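Local coordinates for protein polycyclic ketone monooxygenase (PDB 5MQ6) that catalyses the FAD- and NADPH-dependent Baeyer-Villiger oxidation of ketones, especially bulky polycyclic ones, inserting one oxygen atom beside the carbonyl to give esters or lactones, at residues A94-E99 against V547-I552; A413-A418 against L444-G449. All coordinates share one frame; numbering follows the deposited sequence.

Contact 1: A94-E99 against V547-I552; sequences AVRLAE and VGTEHI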
loop_
_atom_site.group_PDB
_atom_site.type_symbol
_atom_site.label_atom_id
_atom_site.label_comp_id
_atom_site.label_asym_id
_atom_site.label_seq_id
_atom_site.Cartn_x
_atom_site.Cartn_y
_atom_site.Cartn_z
ATOM N N ALA A 94 6.260 16.526 5.427
ATOM C CA ALA A 94 6.892 17.367 6.435
ATOM C C ALA A 94 8.190 17.976 5.918
ATOM O O ALA A 94 8.418 19.227 6.017
ATOM C CB ALA A 94 7.203 16.563 7.699
ATOM N N VAL A 95 9.032 17.120 5.356
ATOM C CA VAL A 95 10.250 17.605 4.743
ATOM C C VAL A 95 9.963 18.656 3.627
ATOM O O VAL A 95 10.602 19.710 3.571
ATOM C CB VAL A 95 11.083 16.447 4.160
ATOM C CG1 VAL A 95 12.249 17.005 3.345
ATOM C CG2 VAL A 95 11.669 15.570 5.269
ATOM N N ARG A 96 8.987 18.407 2.772
ATOM C CA ARG A 96 8.710 19.298 1.694
ATOM C C ARG A 96 8.194 20.649 2.214
ATOM O O ARG A 96 8.555 21.696 1.687
ATOM C CB ARG A 96 7.700 18.708 0.685
ATOM C CG ARG A 96 8.260 18.103 -0.586
ATOM C CD ARG A 96 8.899 16.773 -0.408
ATOM N NE ARG A 96 9.627 16.320 -1.578
ATOM C CZ ARG A 96 9.160 15.574 -2.571
ATOM N NH1 ARG A 96 7.929 15.114 -2.619
ATOM N NH2 ARG A 96 9.975 15.294 -3.536
ATOM N N LEU A 97 7.318 20.638 3.209
ATOM C CA LEU A 97 6.853 21.873 3.815
ATOM C C LEU A 97 8.035 22.686 4.400
ATOM O O LEU A 97 8.162 23.915 4.184
ATOM C CB LEU A 97 5.871 21.582 4.867
ATOM C CG LEU A 97 4.468 21.077 4.501
ATOM C CD1 LEU A 97 3.786 20.732 5.815
ATOM C CD2 LEU A 97 3.601 22.101 3.727
ATOM N N ALA A 98 8.890 21.992 5.126
ATOM C CA ALA A 98 10.057 22.652 5.741
ATOM C C ALA A 98 10.916 23.299 4.639
ATOM O O ALA A 98 11.164 24.445 4.739
ATOM C CB ALA A 98 10.881 21.678 6.563
ATOM N N GLU A 99 11.253 22.591 3.557
ATOM C CA GLU A 99 12.085 23.108 2.449
ATOM C C GLU A 99 11.350 24.179 1.628
ATOM O O GLU A 99 11.960 25.044 1.034
ATOM C CB GLU A 99 12.505 21.998 1.495
ATOM C CG GLU A 99 13.349 20.914 2.157
ATOM C CD GLU A 99 14.751 21.373 2.466
ATOM O OE1 GLU A 99 15.248 22.299 1.792
ATOM O OE2 GLU A 99 15.349 20.819 3.389
ATOM N N VAL A 547 5.831 12.242 -6.110
ATOM C CA VAL A 547 5.046 13.084 -7.041
ATOM C C VAL A 547 3.926 13.815 -6.322
ATOM O O VAL A 547 3.765 15.050 -6.474
ATOM C CB VAL A 547 4.545 12.312 -8.261
ATOM C CG1 VAL A 547 3.526 13.128 -9.069
ATOM C CG2 VAL A 547 5.740 11.839 -9.104
ATOM N N GLY A 548 3.185 13.065 -5.518
ATOM C CA GLY A 548 1.993 13.618 -4.935
ATOM C C GLY A 548 2.267 14.637 -3.818
ATOM O O GLY A 548 1.626 15.682 -3.796
ATOM N N THR A 549 3.168 14.321 -2.910
ATOM C CA THR A 549 3.535 15.255 -1.857
ATOM C C THR A 549 4.123 16.559 -2.420
ATOM O O THR A 549 3.722 17.659 -1.963
ATOM C CB THR A 549 4.455 14.650 -0.756
ATOM O OG1 THR A 549 5.678 14.284 -1.310
ATOM C CG2 THR A 549 3.752 13.455 0.025
ATOM N N GLU A 550 4.979 16.437 -3.453
ATOM C CA GLU A 550 5.508 17.619 -4.156
ATOM C C GLU A 550 4.400 18.475 -4.772
ATOM O O GLU A 550 4.431 19.701 -4.643
ATOM C CB GLU A 550 6.407 17.249 -5.289
ATOM C CG GLU A 550 6.976 18.467 -6.038
ATOM C CD GLU A 550 7.891 18.055 -7.147
ATOM O OE1 GLU A 550 7.466 17.380 -8.106
ATOM O OE2 GLU A 550 9.056 18.412 -7.081
ATOM N N HIS A 551 3.437 17.859 -5.470
ATOM C CA HIS A 551 2.376 18.675 -6.022
ATOM C C HIS A 551 1.586 19.422 -4.929
ATOM O O HIS A 551 1.300 20.607 -5.072
ATOM C CB HIS A 551 1.418 17.749 -6.781
ATOM C CG HIS A 551 0.338 18.456 -7.484
ATOM N ND1 HIS A 551 0.574 19.436 -8.439
ATOM C CD2 HIS A 551 -0.998 18.368 -7.348
ATOM C CE1 HIS A 551 -0.582 19.915 -8.862
ATOM N NE2 HIS A 551 -1.548 19.286 -8.209
ATOM N N ILE A 552 1.172 18.689 -3.889
ATOM C CA ILE A 552 0.359 19.263 -2.826
ATOM C C ILE A 552 1.114 20.470 -2.207
ATOM O O ILE A 552 0.560 21.571 -2.040
ATOM C CB ILE A 552 -0.009 18.185 -1.786
ATOM C CG1 ILE A 552 -1.012 17.212 -2.434
ATOM C CG2 ILE A 552 -0.623 18.838 -0.541
ATOM C CD1 ILE A 552 -1.299 15.927 -1.682
#

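Contact 2: A413-A418 against L444-G449; sequences AAKLKA and LVDTDG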
loop_
_atom_site.group_PDB
_atom_site.type_symbol
_atom_site.label_atom_id
_atom_site.label_comp_id
_atom_site.label_asym_id
_atom_site.label_seq_id
_atom_site.Cartn_x
_atom_site.Cartn_y
_atom_site.Cartn_z
ATOM N N ALA A 413 4.529 -28.793 -6.918
ATOM C CA ALA A 413 4.767 -27.870 -8.019
ATOM C C ALA A 413 3.476 -27.452 -8.712
ATOM O O ALA A 413 3.255 -26.282 -8.993
ATOM C CB ALA A 413 5.748 -28.471 -9.009
ATOM N N ALA A 414 2.599 -28.396 -8.934
ATOM C CA ALA A 414 1.322 -28.107 -9.563
ATOM C C ALA A 414 0.459 -27.099 -8.782
ATOM O O ALA A 414 -0.246 -26.256 -9.394
ATOM C CB ALA A 414 0.495 -29.399 -9.750
ATOM N N LYS A 415 0.468 -27.247 -7.465
ATOM C CA LYS A 415 -0.322 -26.395 -6.576
ATOM C C LYS A 415 0.284 -24.997 -6.378
ATOM O O LYS A 415 -0.419 -24.063 -5.991
ATOM C CB LYS A 415 -0.487 -27.090 -5.222
ATOM C CG LYS A 415 -1.424 -28.257 -5.309
ATOM C CD LYS A 415 -1.211 -29.175 -4.135
ATOM C CE LYS A 415 -2.310 -30.225 -4.099
ATOM N NZ LYS A 415 -2.042 -31.204 -3.004
ATOM N N LEU A 416 1.568 -24.851 -6.668
ATOM C CA LEU A 416 2.260 -23.598 -6.466
ATOM C C LEU A 416 2.269 -22.681 -7.664
ATOM O O LEU A 416 2.718 -21.544 -7.558
ATOM C CB LEU A 416 3.651 -23.867 -5.982
ATOM C CG LEU A 416 3.748 -24.284 -4.492
ATOM C CD1 LEU A 416 5.137 -24.771 -4.165
ATOM C CD2 LEU A 416 3.365 -23.091 -3.566
ATOM N N LYS A 417 1.797 -23.205 -8.790
ATOM C CA LYS A 417 1.739 -22.531 -10.052
ATOM C C LYS A 417 0.554 -21.607 -10.028
ATOM O O LYS A 417 -0.560 -22.040 -9.660
ATOM C CB LYS A 417 1.612 -23.513 -11.220
ATOM C CG LYS A 417 3.001 -23.938 -11.671
ATOM C CD LYS A 417 2.995 -24.647 -13.007
ATOM C CE LYS A 417 2.888 -26.118 -12.805
ATOM N NZ LYS A 417 3.140 -26.758 -14.129
ATOM N N ALA A 418 0.773 -20.350 -10.410
ATOM C CA ALA A 418 -0.337 -19.419 -10.506
ATOM C C ALA A 418 -0.763 -19.269 -11.945
ATOM O O ALA A 418 0.097 -19.168 -12.836
ATOM C CB ALA A 418 0.064 -18.084 -9.925
ATOM N N LEU A 444 2.574 -27.951 1.996
ATOM C CA LEU A 444 1.608 -27.105 1.369
ATOM C C LEU A 444 0.240 -27.722 1.559
ATOM O O LEU A 444 0.038 -28.846 1.262
ATOM C CB LEU A 444 1.930 -26.888 -0.117
ATOM C CG LEU A 444 0.903 -25.982 -0.862
ATOM C CD1 LEU A 444 0.822 -24.552 -0.304
ATOM C CD2 LEU A 444 1.187 -25.933 -2.340
ATOM N N VAL A 445 -0.689 -26.970 2.093
ATOM C CA VAL A 445 -2.078 -27.344 2.169
ATOM C C VAL A 445 -2.911 -26.488 1.217
ATOM O O VAL A 445 -3.409 -25.394 1.560
ATOM C CB VAL A 445 -2.599 -27.227 3.654
ATOM C CG1 VAL A 445 -4.036 -27.724 3.792
ATOM C CG2 VAL A 445 -1.666 -27.957 4.627
ATOM N N ASP A 446 -3.117 -26.972 0.003
ATOM C CA ASP A 446 -4.004 -26.240 -0.953
ATOM C C ASP A 446 -5.456 -26.355 -0.563
ATOM O O ASP A 446 -5.869 -27.401 -0.101
ATOM C CB ASP A 446 -3.822 -26.741 -2.383
ATOM C CG ASP A 446 -4.418 -25.833 -3.362
ATOM O OD1 ASP A 446 -3.927 -24.698 -3.443
ATOM O OD2 ASP A 446 -5.416 -26.193 -4.018
ATOM N N THR A 447 -6.244 -25.311 -0.785
ATOM C CA THR A 447 -7.663 -25.339 -0.481
ATOM C C THR A 447 -8.508 -25.286 -1.726
ATOM O O THR A 447 -9.685 -24.912 -1.659
ATOM C CB THR A 447 -8.094 -24.166 0.402
ATOM O OG1 THR A 447 -7.876 -22.965 -0.316
ATOM C CG2 THR A 447 -7.325 -24.129 1.677
ATOM N N ASP A 448 -7.893 -25.607 -2.862
ATOM C CA ASP A 448 -8.540 -25.611 -4.170
ATOM C C ASP A 448 -9.310 -24.359 -4.471
ATOM O O ASP A 448 -10.369 -24.436 -5.045
ATOM C CB ASP A 448 -9.455 -26.830 -4.255
ATOM C CG ASP A 448 -9.684 -27.308 -5.665
ATOM O OD1 ASP A 448 -9.096 -26.775 -6.653
ATOM O OD2 ASP A 448 -10.475 -28.260 -5.772
ATOM N N GLY A 449 -8.774 -23.206 -4.090
ATOM C CA GLY A 449 -9.428 -21.944 -4.370
ATOM C C GLY A 449 -10.489 -21.585 -3.357
ATOM O O GLY A 449 -11.097 -20.517 -3.424
#

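Contact 1: A94-E99 against V547-I552
Arg96 reaches from helix 88-99 to helix 541-562 and meets Thr549 and Glu550 chiefly through its terminal nitrogen NH1. Arg96 NH1 lies 2.7 Å from Thr549 OG1, which approaches the rim of the guanidinium nearly level with it; the N-H...O angle of 128° makes this a short but bent and weak hydrogen bond. Arg96 NH1 also rests 3.7 Å from Glu550 CB. The 3.3 Å approach of Arg96 NH1 to Glu550 N brings two donors together and is no bond. The Arg96 chain kinks at chi2 (75°), which turns the guanidinium toward Thr549, and it crosses the Thr549 side chain at about a right angle. The Thr549 hydroxyl, for its part, is held between the backbone N and the carbonyl carbon (chi1 64°), where it also hydrogen-bonds Leu545 O, one turn back in its own helix.

The stronger polar partner of the arginine is Asp546, which forms a salt bridge with NH2. Glu550 extends past the guanidinium without pairing with it: Arg96 NH2 and Glu550 OE2 stay 4.8 Å apart, and OE1 makes a salt bridge with Arg330. Farther in, Leu92 and Tyr93 of helix 88-99 pack on Thr549. This helix starts within what is probably the GxGxxG turn of the FAD-binding Rossmann fold, and the side chain of Thr549 is about 8 Å from the bound FAD. The salt bridge to Asp546 probably favours the charged arginine, Glu550 adding at most a longer-range effect, and with the weak hydrogen bond it adds polar links to the apolar contacts between the helices.

Contact 2: A413-A418 against L444-G449
Lys415 meets Asp446 through its hydrocarbon chain and not its charge: Lys415 CD lies 4.0 Å from Asp446 CB, while Lys415 NZ remains 6.1 Å from Asp446 OD2. With CG anti to its own carbonyl carbon (chi1 -72°) and the rest of the chain extended, the lysine runs obliquely across the aspartate, carrying its ammonium away from the carboxylate. At its base, Lys415 CB touches Leu444 CD2 at 3.5 Å. That same methyl also reaches the branch point of Leu416, with Leu416 CG and Leu444 CD2 3.7 Å apart as the two leucines lie alongside, pointing opposite ways. Phe437 packs against both.

The strand involved, 442-446, is an outermost strand of the five-stranded parallel sheet in the NADPH-binding Rossmann-type domain, and helix 410-416 packs beside it. Gln299, on the adjoining strand 294-299, ties the two together, its NE2 hydrogen-bonding both Lys415 O and Asp446 OD1, which helps restrain the carboxylate. The other carboxylate oxygen closes an Asx turn where the strand gives way to a loop: Asp448 N bonds Asp446 OD2 at 2.8 Å, approaching from above the carboxylate plane.

After several N-terminal helices and strand 78-84 the chain enters helix 88-99, which supplies the earlier half of contact 1, then lays down strands 244-246, 271-275 and 294-299 of the NADPH-binding sheet before helix 410-416 and edge strand 442-446. Contact 2 closes a short loop of 25 residues between these last two. Only later does helix 541-562 return to helix 88-99, so contact 1 closes a loop of 447 residues and contact 2 is nested inside it. The two lie on opposite sides of the chain's centre, about 44 Å apart between centres. Contact 1 ties a late helix to the FAD-binding region, whereas contact 2 joins a helix to the margin of the NADPH-binding sheet.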